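PDB 4HKT: inositol 2-dehydrogenase from Sinorhizobium meliloti, which oxidises myo-inositol to scyllo-inosose (2-keto-myo-inositol) with NAD+ as the hydride acceptor, the first step in breaking inositol down to acetyl-CoA. Local coordinates for residues V4-L9 and N286-F291; G15-K20 and D274-R279; R133-D138 and G247-E252; D160-S165 and K201-A206; M179-F182 and E187-S190. One frame throughout, in Å; residues are numbered along the deposited sequence. Where two conformers were deposited one is given.

Overall arrangement
Five contacts are nested one inside the next, and none cross. From the N terminus, strand 4-9 opens contact 1, which closes the longest loop by meeting helix 281-297. Just inside it, contact 2 pairs helix 13-24, the next element of the Rossmann domain, with helix 276-279; the two contacts touch through H18 and E287. Both bring late parts of the chain back to the nucleotide-binding fold. The other three belong to the C-terminal domain. Contact 3 sets helix 127-137 on strand 248-251, contact 4 pairs helices 159-163 and 201-205, and contact 5, innermost, joins helix 168-184 to strand 188-196. Contacts 3 and 5 also meet, through R133 and F182.

Contact 1 of 5, residues V4-L9 and N286-F291; sequences VRFGLL and NEIESF. With EDO (1,2-ethanediol), chain V.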
# COMPACT_ATOMS: atom_id res chain seq x y z
N VAL B 4 38.89 -13.78 -9.63
CA VAL B 4 38.44 -14.08 -11.01
C VAL B 4 38.76 -12.89 -11.90
O VAL B 4 38.32 -11.75 -11.64
CB VAL B 4 36.94 -14.40 -11.06
CG1 VAL B 4 36.49 -14.69 -12.48
CG2 VAL B 4 36.63 -15.59 -10.18
N ARG B 5 39.53 -13.14 -12.95
CA ARG B 5 39.90 -12.09 -13.89
C ARG B 5 38.95 -12.12 -15.09
O ARG B 5 38.84 -13.13 -15.80
CB ARG B 5 41.37 -12.24 -14.34
CG ARG B 5 42.38 -11.98 -13.22
CD ARG B 5 43.84 -12.11 -13.67
NE ARG B 5 44.30 -10.93 -14.39
CZ ARG B 5 45.11 -10.00 -13.89
NH1 ARG B 5 45.57 -10.11 -12.66
NH2 ARG B 5 45.47 -8.96 -14.63
N PHE B 6 38.27 -11.00 -15.31
CA PHE B 6 37.21 -10.87 -16.30
C PHE B 6 37.64 -10.05 -17.52
O PHE B 6 38.26 -8.99 -17.40
CB PHE B 6 35.99 -10.15 -15.68
CG PHE B 6 35.15 -11.03 -14.80
CD1 PHE B 6 33.96 -11.57 -15.26
CD2 PHE B 6 35.54 -11.30 -13.50
CE1 PHE B 6 33.18 -12.37 -14.44
CE2 PHE B 6 34.78 -12.10 -12.67
CZ PHE B 6 33.59 -12.63 -13.14
N GLY B 7 37.27 -10.54 -18.69
CA GLY B 7 37.27 -9.74 -19.90
C GLY B 7 35.83 -9.43 -20.20
O GLY B 7 34.99 -10.32 -20.12
N LEU B 8 35.55 -8.17 -20.54
CA LEU B 8 34.22 -7.73 -20.96
C LEU B 8 34.24 -7.50 -22.46
O LEU B 8 35.12 -6.81 -22.97
CB LEU B 8 33.84 -6.42 -20.25
CG LEU B 8 32.56 -5.70 -20.69
CD1 LEU B 8 31.36 -6.62 -20.63
CD2 LEU B 8 32.30 -4.46 -19.84
N LEU B 9 33.26 -8.08 -23.16
CA LEU B 9 33.11 -7.90 -24.59
C LEU B 9 31.82 -7.18 -24.83
O LEU B 9 30.73 -7.71 -24.54
CB LEU B 9 33.08 -9.24 -25.32
CG LEU B 9 34.11 -10.27 -24.90
CD1 LEU B 9 34.00 -11.48 -25.81
CD2 LEU B 9 35.52 -9.71 -24.94
N ASN B 286 24.15 -9.90 -7.82
CA ASN B 286 23.93 -11.24 -7.34
C ASN B 286 24.31 -12.26 -8.41
O ASN B 286 24.80 -13.37 -8.13
CB ASN B 286 22.45 -11.43 -6.96
CG ASN B 286 22.07 -10.75 -5.66
OD1 ASN B 286 22.94 -10.37 -4.87
ND2 ASN B 286 20.76 -10.62 -5.42
N GLU B 287 24.01 -11.89 -9.65
CA GLU B 287 24.27 -12.72 -10.82
C GLU B 287 25.77 -12.98 -11.01
O GLU B 287 26.19 -14.12 -11.15
CB GLU B 287 23.70 -11.97 -12.02
CG GLU B 287 23.96 -12.52 -13.39
CD GLU B 287 23.30 -11.63 -14.44
OE1 GLU B 287 23.71 -10.47 -14.60
OE2 GLU B 287 22.33 -12.05 -15.08
N ILE B 288 26.57 -11.92 -10.96
CA ILE B 288 28.03 -12.03 -11.03
C ILE B 288 28.50 -12.87 -9.84
O ILE B 288 29.30 -13.80 -10.00
CB ILE B 288 28.73 -10.67 -11.09
CG1 ILE B 288 28.37 -9.91 -12.37
CG2 ILE B 288 30.26 -10.83 -11.02
CD1 ILE B 288 28.70 -10.60 -13.68
N GLU B 289 27.93 -12.60 -8.67
CA GLU B 289 28.27 -13.38 -7.48
C GLU B 289 28.01 -14.85 -7.69
O GLU B 289 28.86 -15.68 -7.40
CB GLU B 289 27.52 -12.86 -6.25
CG GLU B 289 27.84 -13.58 -4.95
CD GLU B 289 26.95 -13.08 -3.81
OE1 GLU B 289 26.67 -11.86 -3.72
OE2 GLU B 289 26.49 -13.92 -3.02
N SER B 290 26.84 -15.20 -8.20
CA SER B 290 26.51 -16.60 -8.50
C SER B 290 27.45 -17.19 -9.58
O SER B 290 27.83 -18.37 -9.53
CB SER B 290 25.06 -16.70 -8.94
OG SER B 290 24.75 -18.02 -9.22
N PHE B 291 27.84 -16.38 -10.54
CA PHE B 291 28.70 -16.85 -11.62
C PHE B 291 30.07 -17.24 -11.04
O PHE B 291 30.61 -18.30 -11.31
CB PHE B 291 28.85 -15.74 -12.65
CG PHE B 291 29.69 -16.09 -13.82
CD1 PHE B 291 29.44 -17.25 -14.54
CD2 PHE B 291 30.66 -15.24 -14.26
CE1 PHE B 291 30.21 -17.57 -15.65
CE2 PHE B 291 31.44 -15.57 -15.35
CZ PHE B 291 31.19 -16.72 -16.06
C1 EDO V . 23.95 -14.34 -5.20
O1 EDO V . 25.08 -14.91 -5.83
C2 EDO V . 22.74 -15.08 -5.70
O2 EDO V . 21.55 -14.48 -5.20
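Strand 4-9 of the parallel Rossmann sheet meets helix 281-297 through F6, whose ring reaches out to I288 and F291. The ring atom F6 CE1 lies in the plane of the F291 ring, at its edge, 3.8 Å from F291 CE2. The two side chains run antiparallel alongside one another. F291 reaches the F6 ring with CG anti to the backbone N (chi1 -179°). Beside this pair, the branch methyl I288 CG2 approaches F6 CZ at 4.3 Å. V22 and A28 also touch F6, and A28 is one of the residues of the sodium site. At the far end of the segment, away from the strand, an ethanediol, probably from the crystallisation liquor, donates through O1 to N286 O at 2.8 Å. The side chain of N286 gives its ND2 hydrogen to F125 O. An alanine here would remove that amide and would probably leave the F125 carbonyl without this donor, weakening the tie between the helix and the loop carrying F125. Across strand and helix themselves, the contact is wholly apolar and buried, so shape and the exclusion of water, not directed bonds, hold the two together.

Contact 2 of 5, residues G15-K20 and D274-R279; sequences GKVHAK and DFFMTR
V17, on the helix that follows the first Rossmann strand, faces F276 and M277 at the start of a short helical turn, 276-279. Walking that segment, F275 comes first, at the N-cap position. Its ring lies under the next residue, with F276 CD2 3.8 Å above the plane of the F275 ring and over its centre, and Y236 meets the F275 ring edge-to-face. F276 follows, its CG lying between the backbone N and the carbonyl carbon (chi1 61°), and its ring turns an edge to the valine: V17 CG2 sits near the ring plane, 4.3 Å from F276 CE1. M277, a selenomethionine, closes the group. V17 CG2 rests 4.2 Å from M277 CA, while the end of the M277 side chain leads away from V17 and folds back, its selenium over a face of the F276 ring, offset toward the rim. T278 faces away and bonds through OG1 to H273 ND1. R279 completes the turn, its backbone N donating to F275 O at 3.2 Å, and its guanidinium forms a salt bridge with D126. G15, on the valine's helix, fits the last glycine of a GxGxxG sequence, consistent with the NAD-binding turn. One valine methyl thus makes every touch between the segments, and at these separations the chemistry implies light, undirected van der Waals contact, with the firm polar ties made to other parts of the chain.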
# COMPACT_ATOMS: atom_id res chain seq x y z
N GLY B 15 26.69 -3.66 -21.39
CA GLY B 15 28.09 -3.79 -21.00
C GLY B 15 28.47 -2.95 -19.80
O GLY B 15 29.23 -3.39 -18.93
N LYS B 16 27.95 -1.72 -19.74
CA LYS B 16 28.26 -0.81 -18.62
C LYS B 16 27.73 -1.37 -17.30
O LYS B 16 28.37 -1.26 -16.27
CB LYS B 16 27.67 0.58 -18.87
CG LYS B 16 28.34 1.37 -19.99
CD LYS B 16 27.76 2.79 -20.10
CE LYS B 16 28.62 3.72 -20.95
NZ LYS B 16 28.06 3.93 -22.32
N VAL B 17 26.56 -1.99 -17.36
CA VAL B 17 25.91 -2.51 -16.16
C VAL B 17 26.73 -3.66 -15.58
O VAL B 17 26.90 -3.76 -14.36
CB VAL B 17 24.48 -2.97 -16.49
CG1 VAL B 17 23.95 -3.87 -15.41
CG2 VAL B 17 23.55 -1.76 -16.69
N HIS B 18 27.23 -4.53 -16.46
CA HIS B 18 28.12 -5.62 -16.02
C HIS B 18 29.49 -5.15 -15.55
O HIS B 18 30.05 -5.71 -14.63
CB HIS B 18 28.26 -6.67 -17.11
CG HIS B 18 27.00 -7.44 -17.33
ND1 HIS B 18 26.48 -8.29 -16.38
CD2 HIS B 18 26.13 -7.44 -18.36
CE1 HIS B 18 25.36 -8.81 -16.84
NE2 HIS B 18 25.12 -8.30 -18.03
N ALA B 19 30.04 -4.14 -16.21
CA ALA B 19 31.26 -3.52 -15.75
C ALA B 19 31.10 -3.11 -14.28
O ALA B 19 31.95 -3.43 -13.43
CB ALA B 19 31.57 -2.30 -16.62
N LYS B 20 30.00 -2.41 -14.00
CA LYS B 20 29.69 -1.96 -12.63
C LYS B 20 29.59 -3.14 -11.68
O LYS B 20 30.11 -3.08 -10.56
CB LYS B 20 28.39 -1.15 -12.58
CG LYS B 20 27.96 -0.79 -11.16
CD LYS B 20 26.85 0.27 -11.12
CE LYS B 20 26.83 0.92 -9.73
NZ LYS B 20 25.63 1.77 -9.48
N ASP B 274 13.13 3.88 -14.69
CA ASP B 274 13.09 4.05 -16.13
C ASP B 274 13.24 2.71 -16.80
O ASP B 274 12.33 2.31 -17.53
CB ASP B 274 14.18 5.00 -16.65
CG ASP B 274 13.95 6.43 -16.20
OD1 ASP B 274 12.78 6.81 -15.98
OD2 ASP B 274 14.94 7.16 -16.06
N PHE B 275 14.35 2.01 -16.55
CA PHE B 275 14.60 0.73 -17.26
C PHE B 275 15.47 -0.23 -16.44
O PHE B 275 15.58 -0.09 -15.22
CB PHE B 275 15.17 1.02 -18.67
CG PHE B 275 14.79 0.00 -19.75
CD1 PHE B 275 13.87 -1.04 -19.53
CD2 PHE B 275 15.37 0.10 -21.01
CE1 PHE B 275 13.56 -1.96 -20.55
CE2 PHE B 275 15.06 -0.80 -22.03
CZ PHE B 275 14.15 -1.83 -21.80
N PHE B 276 16.05 -1.24 -17.08
CA PHE B 276 16.74 -2.29 -16.36
C PHE B 276 17.98 -1.77 -15.62
O PHE B 276 18.36 -2.33 -14.59
CB PHE B 276 17.10 -3.45 -17.31
CG PHE B 276 18.01 -3.06 -18.44
CD1 PHE B 276 19.38 -2.80 -18.21
CD2 PHE B 276 17.51 -2.91 -19.74
CE1 PHE B 276 20.20 -2.42 -19.25
CE2 PHE B 276 18.35 -2.54 -20.79
CZ PHE B 276 19.69 -2.30 -20.54
N MSE B 277 18.57 -0.69 -16.13
CA MSE B 277 19.81 -0.13 -15.60
C MSE B 277 19.69 0.08 -14.12
O MSE B 277 20.59 -0.31 -13.38
CB MSE B 277 20.21 1.20 -16.26
CG MSE B 277 20.59 1.07 -17.75
SE MSE B 277 19.04 0.94 -18.97
CE MSE B 277 18.31 2.77 -18.71
N THR B 278 18.63 0.72 -13.66
CA THR B 278 18.50 0.93 -12.23
C THR B 278 17.58 -0.06 -11.56
O THR B 278 17.75 -0.31 -10.38
CB THR B 278 18.10 2.35 -11.81
OG1 THR B 278 16.92 2.74 -12.49
CG2 THR B 278 19.24 3.35 -12.06
N ARG B 279 16.61 -0.63 -12.26
CA ARG B 279 15.69 -1.58 -11.61
C ARG B 279 16.46 -2.80 -11.10
O ARG B 279 16.17 -3.33 -10.00
CB ARG B 279 14.52 -2.04 -12.54
CG ARG B 279 13.78 -3.31 -12.05
CD ARG B 279 12.88 -3.05 -10.85
NE ARG B 279 12.16 -4.22 -10.33
CZ ARG B 279 12.69 -5.19 -9.58
NH1 ARG B 279 13.97 -5.16 -9.24
NH2 ARG B 279 11.94 -6.20 -9.15

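Contact 3 of 5, residues R133-D138 and G247-E252; sequences RKAIDD and GAVAAE
D137 OD1, one residue beyond the I136 side chain that packs on V249, is gripped by two nitrogens of R133: NE of R133 at 2.9 Å and NH2 of R133 at 2.7 Å from that oxygen. This side-on salt bridge spans one turn of helix 127-137, which in the Gfo/Idh/MocA C-terminal domain lies on strand 248-251, the outermost strand of the mixed sheet within this chain. The oxygen stays in the guanidinium plane, but both bonds are bent, at 136° and 146°, as expected when one atom serves two donors. I136 CB lies over the centre of one guanidinium face, a further limit on its turning. One residue along, K134 NZ reaches the syn lone pair of D138 OD2 at 3.0 Å. The third arginine nitrogen, NH1, makes a weak hydrogen bond to F182 O.

Toward the strand the chemistry becomes apolar. V249 points both methyls at the helix, one for each of two residues: CG2, anti to its own backbone N, comes within 4.3 Å of A135 CB. Beyond the chain the sheet runs on: residues 248-251 pair antiparallel with a strand of a second subunit, and I261 of that subunit packs on both A135 and V249. The other valine methyl, CG1, meets I136 CG1 at 4.1 Å, the two side chains crossing at about a right angle.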
# COMPACT_ATOMS: atom_id res chain seq x y z
N ARG B 133 10.26 -16.93 -5.11
CA ARG B 133 10.60 -18.32 -5.34
C ARG B 133 10.90 -19.11 -4.02
O ARG B 133 10.45 -20.25 -3.85
CB ARG B 133 11.78 -18.38 -6.30
CG ARG B 133 12.33 -19.77 -6.50
CD ARG B 133 11.41 -20.58 -7.38
NE ARG B 133 11.08 -21.86 -6.80
CZ ARG B 133 10.03 -22.61 -7.14
NH1 ARG B 133 9.19 -22.25 -8.12
NH2 ARG B 133 9.82 -23.76 -6.51
N LYS B 134 11.65 -18.48 -3.13
CA LYS B 134 11.96 -19.05 -1.80
C LYS B 134 10.68 -19.33 -0.98
O LYS B 134 10.54 -20.36 -0.31
CB LYS B 134 12.92 -18.11 -1.05
CG LYS B 134 13.21 -18.54 0.39
CD LYS B 134 14.42 -17.83 1.01
CE LYS B 134 15.18 -18.78 1.95
NZ LYS B 134 14.29 -19.29 3.03
N ALA B 135 9.73 -18.41 -1.04
CA ALA B 135 8.46 -18.61 -0.37
C ALA B 135 7.75 -19.82 -0.93
O ALA B 135 7.19 -20.62 -0.16
CB ALA B 135 7.58 -17.37 -0.46
N ILE B 136 7.81 -20.00 -2.26
CA ILE B 136 7.22 -21.17 -2.89
C ILE B 136 7.97 -22.45 -2.49
O ILE B 136 7.36 -23.46 -2.15
CB ILE B 136 7.21 -21.05 -4.45
CG1 ILE B 136 6.37 -19.85 -4.91
CG2 ILE B 136 6.67 -22.34 -5.01
CD1 ILE B 136 6.54 -19.46 -6.38
N ASP B 137 9.29 -22.40 -2.55
CA ASP B 137 10.16 -23.49 -2.05
C ASP B 137 9.90 -23.86 -0.59
O ASP B 137 9.90 -25.03 -0.24
CB ASP B 137 11.63 -23.04 -2.13
CG ASP B 137 12.17 -23.03 -3.55
OD1 ASP B 137 11.51 -23.55 -4.47
OD2 ASP B 137 13.28 -22.51 -3.71
N ASP B 138 9.70 -22.85 0.25
CA ASP B 138 9.35 -23.08 1.64
C ASP B 138 7.93 -23.59 1.90
O ASP B 138 7.58 -23.85 3.04
CB ASP B 138 9.65 -21.84 2.47
CG ASP B 138 11.12 -21.56 2.56
OD1 ASP B 138 11.91 -22.49 2.33
OD2 ASP B 138 11.51 -20.43 2.83
N GLY B 247 -2.19 -20.36 -0.64
CA GLY B 247 -2.20 -18.93 -0.64
C GLY B 247 -1.62 -18.36 -1.92
O GLY B 247 -1.48 -19.08 -2.88
N ALA B 248 -1.26 -17.08 -1.91
CA ALA B 248 -0.65 -16.45 -3.06
C ALA B 248 0.55 -15.64 -2.60
O ALA B 248 0.62 -15.21 -1.45
CB ALA B 248 -1.65 -15.55 -3.83
N VAL B 249 1.48 -15.44 -3.52
CA VAL B 249 2.66 -14.63 -3.28
C VAL B 249 2.93 -13.76 -4.52
O VAL B 249 2.77 -14.22 -5.67
CB VAL B 249 3.88 -15.48 -2.91
CG1 VAL B 249 4.21 -16.51 -3.97
CG2 VAL B 249 5.09 -14.58 -2.62
N ALA B 250 3.30 -12.52 -4.28
CA ALA B 250 3.53 -11.55 -5.35
C ALA B 250 4.71 -10.66 -4.99
O ALA B 250 5.01 -10.49 -3.80
CB ALA B 250 2.29 -10.72 -5.60
N ALA B 251 5.42 -10.16 -6.01
CA ALA B 251 6.39 -9.11 -5.81
C ALA B 251 5.84 -7.89 -6.50
O ALA B 251 5.48 -7.93 -7.68
CB ALA B 251 7.73 -9.47 -6.40
N GLU B 252 5.75 -6.82 -5.72
CA GLU B 252 5.31 -5.52 -6.20
C GLU B 252 6.40 -4.84 -7.03
O GLU B 252 7.59 -5.22 -6.99
CB GLU B 252 4.90 -4.61 -5.00
CG GLU B 252 6.10 -4.10 -4.21
CD GLU B 252 5.76 -3.57 -2.81
OE1 GLU B 252 4.98 -4.22 -2.08
OE2 GLU B 252 6.36 -2.53 -2.43

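Contact 4 of 5, residues D160-S165 and K201-A206; sequences DYIKRS and KAIGDA. With EDO (1,2-ethanediol), chain Y.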
# COMPACT_ATOMS: atom_id res chain seq x y z
N ASP B 160 15.54 -0.14 -36.36
CA ASP B 160 16.76 -0.87 -36.76
C ASP B 160 17.07 -2.02 -35.74
O ASP B 160 17.45 -3.14 -36.11
CB ASP B 160 17.97 0.08 -36.93
CG ASP B 160 18.26 0.91 -35.67
OD1 ASP B 160 17.52 0.79 -34.68
OD2 ASP B 160 19.21 1.73 -35.69
N TYR B 161 16.83 -1.75 -34.47
CA TYR B 161 16.97 -2.77 -33.44
C TYR B 161 15.89 -3.85 -33.61
O TYR B 161 16.17 -5.05 -33.58
CB TYR B 161 16.87 -2.15 -32.04
CG TYR B 161 17.02 -3.21 -30.99
CD1 TYR B 161 18.28 -3.49 -30.41
CD2 TYR B 161 15.93 -4.00 -30.61
CE1 TYR B 161 18.43 -4.52 -29.48
CE2 TYR B 161 16.06 -5.00 -29.67
CZ TYR B 161 17.30 -5.27 -29.11
OH TYR B 161 17.40 -6.28 -28.19
N ILE B 162 14.64 -3.43 -33.76
CA ILE B 162 13.54 -4.39 -33.99
C ILE B 162 13.85 -5.41 -35.07
O ILE B 162 13.73 -6.62 -34.84
CB ILE B 162 12.24 -3.66 -34.26
CG1 ILE B 162 11.77 -3.06 -32.91
CG2 ILE B 162 11.19 -4.61 -34.85
CD1 ILE B 162 10.73 -2.02 -33.03
N LYS B 163 14.29 -4.93 -36.24
CA LYS B 163 14.61 -5.81 -37.37
C LYS B 163 15.65 -6.86 -37.09
O LYS B 163 15.65 -7.88 -37.72
CB LYS B 163 15.01 -5.01 -38.61
CG LYS B 163 13.79 -4.41 -39.30
CD LYS B 163 14.14 -3.43 -40.39
CE LYS B 163 12.86 -3.02 -41.12
NZ LYS B 163 13.01 -1.76 -41.90
N ARG B 164 16.55 -6.64 -36.14
CA ARG B 164 17.55 -7.68 -35.85
C ARG B 164 17.29 -8.41 -34.52
O ARG B 164 18.14 -9.15 -34.04
CB ARG B 164 18.97 -7.09 -35.88
CG ARG B 164 19.25 -6.02 -34.85
CD ARG B 164 20.68 -5.49 -35.03
NE ARG B 164 20.72 -4.08 -34.76
CZ ARG B 164 20.97 -3.55 -33.57
NH1 ARG B 164 21.24 -4.33 -32.54
NH2 ARG B 164 20.96 -2.24 -33.43
N SER B 165 16.10 -8.21 -33.95
CA SER B 165 15.82 -8.63 -32.57
C SER B 165 15.16 -10.00 -32.46
O SER B 165 15.06 -10.55 -31.35
CB SER B 165 14.93 -7.60 -31.87
OG SER B 165 13.59 -7.60 -32.39
N LYS B 201 2.74 2.11 -35.45
CA LYS B 201 2.53 1.36 -36.69
C LYS B 201 3.85 1.02 -37.32
O LYS B 201 3.96 0.03 -38.03
CB LYS B 201 1.68 2.20 -37.68
CG LYS B 201 1.51 1.59 -39.09
CD LYS B 201 0.94 2.63 -40.06
CE LYS B 201 1.45 2.47 -41.49
NZ LYS B 201 0.89 1.26 -42.15
N ALA B 202 4.88 1.81 -37.06
CA ALA B 202 6.21 1.48 -37.58
C ALA B 202 6.75 0.14 -37.08
O ALA B 202 7.55 -0.48 -37.74
CB ALA B 202 7.21 2.60 -37.26
N ILE B 203 6.31 -0.29 -35.90
CA ILE B 203 6.69 -1.62 -35.40
C ILE B 203 6.06 -2.70 -36.26
O ILE B 203 6.74 -3.66 -36.69
CB ILE B 203 6.28 -1.79 -33.91
CG1 ILE B 203 7.05 -0.75 -33.08
CG2 ILE B 203 6.61 -3.19 -33.40
CD1 ILE B 203 6.59 -0.63 -31.63
N GLY B 204 4.76 -2.55 -36.52
CA GLY B 204 4.06 -3.44 -37.44
C GLY B 204 4.64 -3.47 -38.83
O GLY B 204 4.80 -4.53 -39.44
N ASP B 205 4.98 -2.30 -39.36
CA ASP B 205 5.59 -2.23 -40.69
C ASP B 205 6.92 -2.99 -40.71
O ASP B 205 7.30 -3.59 -41.72
CB ASP B 205 5.83 -0.77 -41.12
CG ASP B 205 4.53 0.00 -41.35
OD1 ASP B 205 3.45 -0.63 -41.58
OD2 ASP B 205 4.57 1.25 -41.28
N ALA B 206 7.63 -2.99 -39.58
CA ALA B 206 8.87 -3.76 -39.47
C ALA B 206 8.64 -5.27 -39.30
O ALA B 206 9.59 -6.03 -39.19
CB ALA B 206 9.73 -3.22 -38.32
C1 EDO Y . 11.05 -8.92 -35.79
O1 EDO Y . 11.32 -10.26 -36.23
C2 EDO Y . 11.43 -7.98 -36.91
O2 EDO Y . 10.60 -8.21 -38.05
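With CG1 beside the backbone N in both I162 and I203 (chi1 -73° and -62°), and the chains extended beyond it, the two isoleucines meet nearly perpendicular to each other, and I162 CD1 comes to 3.9 Å from I203 CG1. The other branch of I162 serves a second partner: its CG2 lies 4.0 Å from A206 CB. K163 adds the shaft of its side chain, with CE of K163 4.2 Å from the same A206 methyl. Each segment also has bonds of its own. I162 O accepts from both N and OG of S165; the hydroxyl, at 2.6 Å from that oxygen, lies in the carbonyl plane on a lone pair. Across the way, K201 NZ forms a salt bridge with D205 OD1, one helical turn on. An ethanediol, probably from the crystallisation liquor, hydrogen-bonds through its O2 to A206 O at 2.7 Å. Both short helices belong to the C-terminal domain: 159-163 leads into helix 168-184, where D171 bonds the Y161 hydroxyl, while 201-205 comes between strands 188-196 and 211-218 in the chain, with I203 also packing on A156, D208 and D210.

Contact 5 of 5, residues M179-F182 and E187-S190; sequences MARF and EPVS
The chain turns from helix 168-184 into strand 188-196 so tightly that the CA atoms of R181 and E187 lie 6.2 Å apart, and these two residues make the polar part of the contact. Their side chains form a side-on, two-pronged salt bridge in which each arginine nitrogen has its own oxygen. NE of R181 donates to OE1 of E187 at 3.0 Å, in a bond that is almost straight at 177°. The second prong is shorter: OE2 of E187 receives NH2 of R181 at 2.7 Å on its syn lone pair. The guanidinium and carboxylate planes are only 21° apart, and the carboxylate lies at the edge of the guanidinium, nearly in its plane. The arginine chain is bent at chi3 and the glutamate chain at chi2, and these kinks turn the two charged ends to face each other. This helix-to-strand connection belongs to the Gfo/Idh/MocA C-terminal domain, whose large mixed sheet takes in strand 188-196, where V189 and S190 together stand opposite Q217, a classic bulge. Below the charges, the aliphatic stem of R181 lies across the proline ring, with CG of R181 3.8 Å from CD of P188. The ring also packs on L216 of the neighbouring strand and on L314 of helix 305-324, the helix whose D307 forms another salt bridge with NH1 of R181. A leucine in place of R181 would probably leave the carboxylates of E187 and D307 without their shared cation and the E187 side chain free to turn.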
# COMPACT_ATOMS: atom_id res chain seq x y z
N MSE B 179 11.09 -16.63 -16.53
CA MSE B 179 10.42 -16.41 -15.24
C MSE B 179 9.31 -17.40 -14.99
O MSE B 179 9.18 -17.97 -13.91
CB MSE B 179 9.95 -14.96 -15.17
CG MSE B 179 9.26 -14.55 -13.87
SE MSE B 179 10.45 -14.77 -12.31
CE MSE B 179 11.77 -13.43 -12.83
N ALA B 180 8.50 -17.69 -16.01
CA ALA B 180 7.47 -18.68 -15.87
C ALA B 180 8.00 -20.04 -15.53
O ALA B 180 7.48 -20.71 -14.63
CB ALA B 180 6.59 -18.73 -17.14
N ARG B 181 9.07 -20.47 -16.20
CA ARG B 181 9.69 -21.75 -15.86
C ARG B 181 10.26 -21.74 -14.42
O ARG B 181 10.14 -22.74 -13.68
CB ARG B 181 10.81 -22.09 -16.87
CG ARG B 181 10.30 -22.50 -18.25
CD ARG B 181 11.44 -22.82 -19.21
NE ARG B 181 12.11 -24.01 -18.80
CZ ARG B 181 13.30 -24.10 -18.20
NH1 ARG B 181 14.07 -23.05 -17.94
NH2 ARG B 181 13.73 -25.30 -17.86
N PHE B 182 10.85 -20.61 -14.04
CA PHE B 182 11.41 -20.42 -12.69
C PHE B 182 10.32 -20.53 -11.59
O PHE B 182 10.59 -21.07 -10.51
CB PHE B 182 12.06 -19.05 -12.66
CG PHE B 182 12.82 -18.71 -11.40
CD1 PHE B 182 13.91 -19.44 -11.01
CD2 PHE B 182 12.49 -17.56 -10.68
CE1 PHE B 182 14.62 -19.10 -9.85
CE2 PHE B 182 13.21 -17.20 -9.54
CZ PHE B 182 14.27 -17.97 -9.14
N GLU B 187 7.89 -27.87 -16.42
CA GLU B 187 8.00 -27.40 -17.78
C GLU B 187 6.63 -27.09 -18.38
O GLU B 187 5.76 -27.96 -18.39
CB GLU B 187 8.67 -28.44 -18.68
CG GLU B 187 10.14 -28.70 -18.39
CD GLU B 187 11.00 -27.47 -18.59
OE1 GLU B 187 10.59 -26.55 -19.36
OE2 GLU B 187 12.07 -27.42 -17.96
N PRO B 188 6.45 -25.89 -18.97
CA PRO B 188 5.36 -25.74 -19.94
C PRO B 188 5.44 -26.71 -21.12
O PRO B 188 6.53 -26.88 -21.72
CB PRO B 188 5.55 -24.30 -20.46
CG PRO B 188 6.33 -23.60 -19.41
CD PRO B 188 7.21 -24.65 -18.78
N VAL B 189 4.29 -27.25 -21.51
CA VAL B 189 4.17 -28.19 -22.62
C VAL B 189 3.35 -27.64 -23.79
O VAL B 189 3.34 -28.25 -24.88
CB VAL B 189 3.58 -29.55 -22.18
CG1 VAL B 189 4.48 -30.18 -21.13
CG2 VAL B 189 2.11 -29.45 -21.70
N SER B 190 2.70 -26.48 -23.57
CA SER B 190 1.86 -25.83 -24.52
C SER B 190 1.92 -24.30 -24.37
O SER B 190 2.04 -23.76 -23.27
CB SER B 190 0.41 -26.31 -24.42
OG SER B 190 -0.22 -25.80 -23.26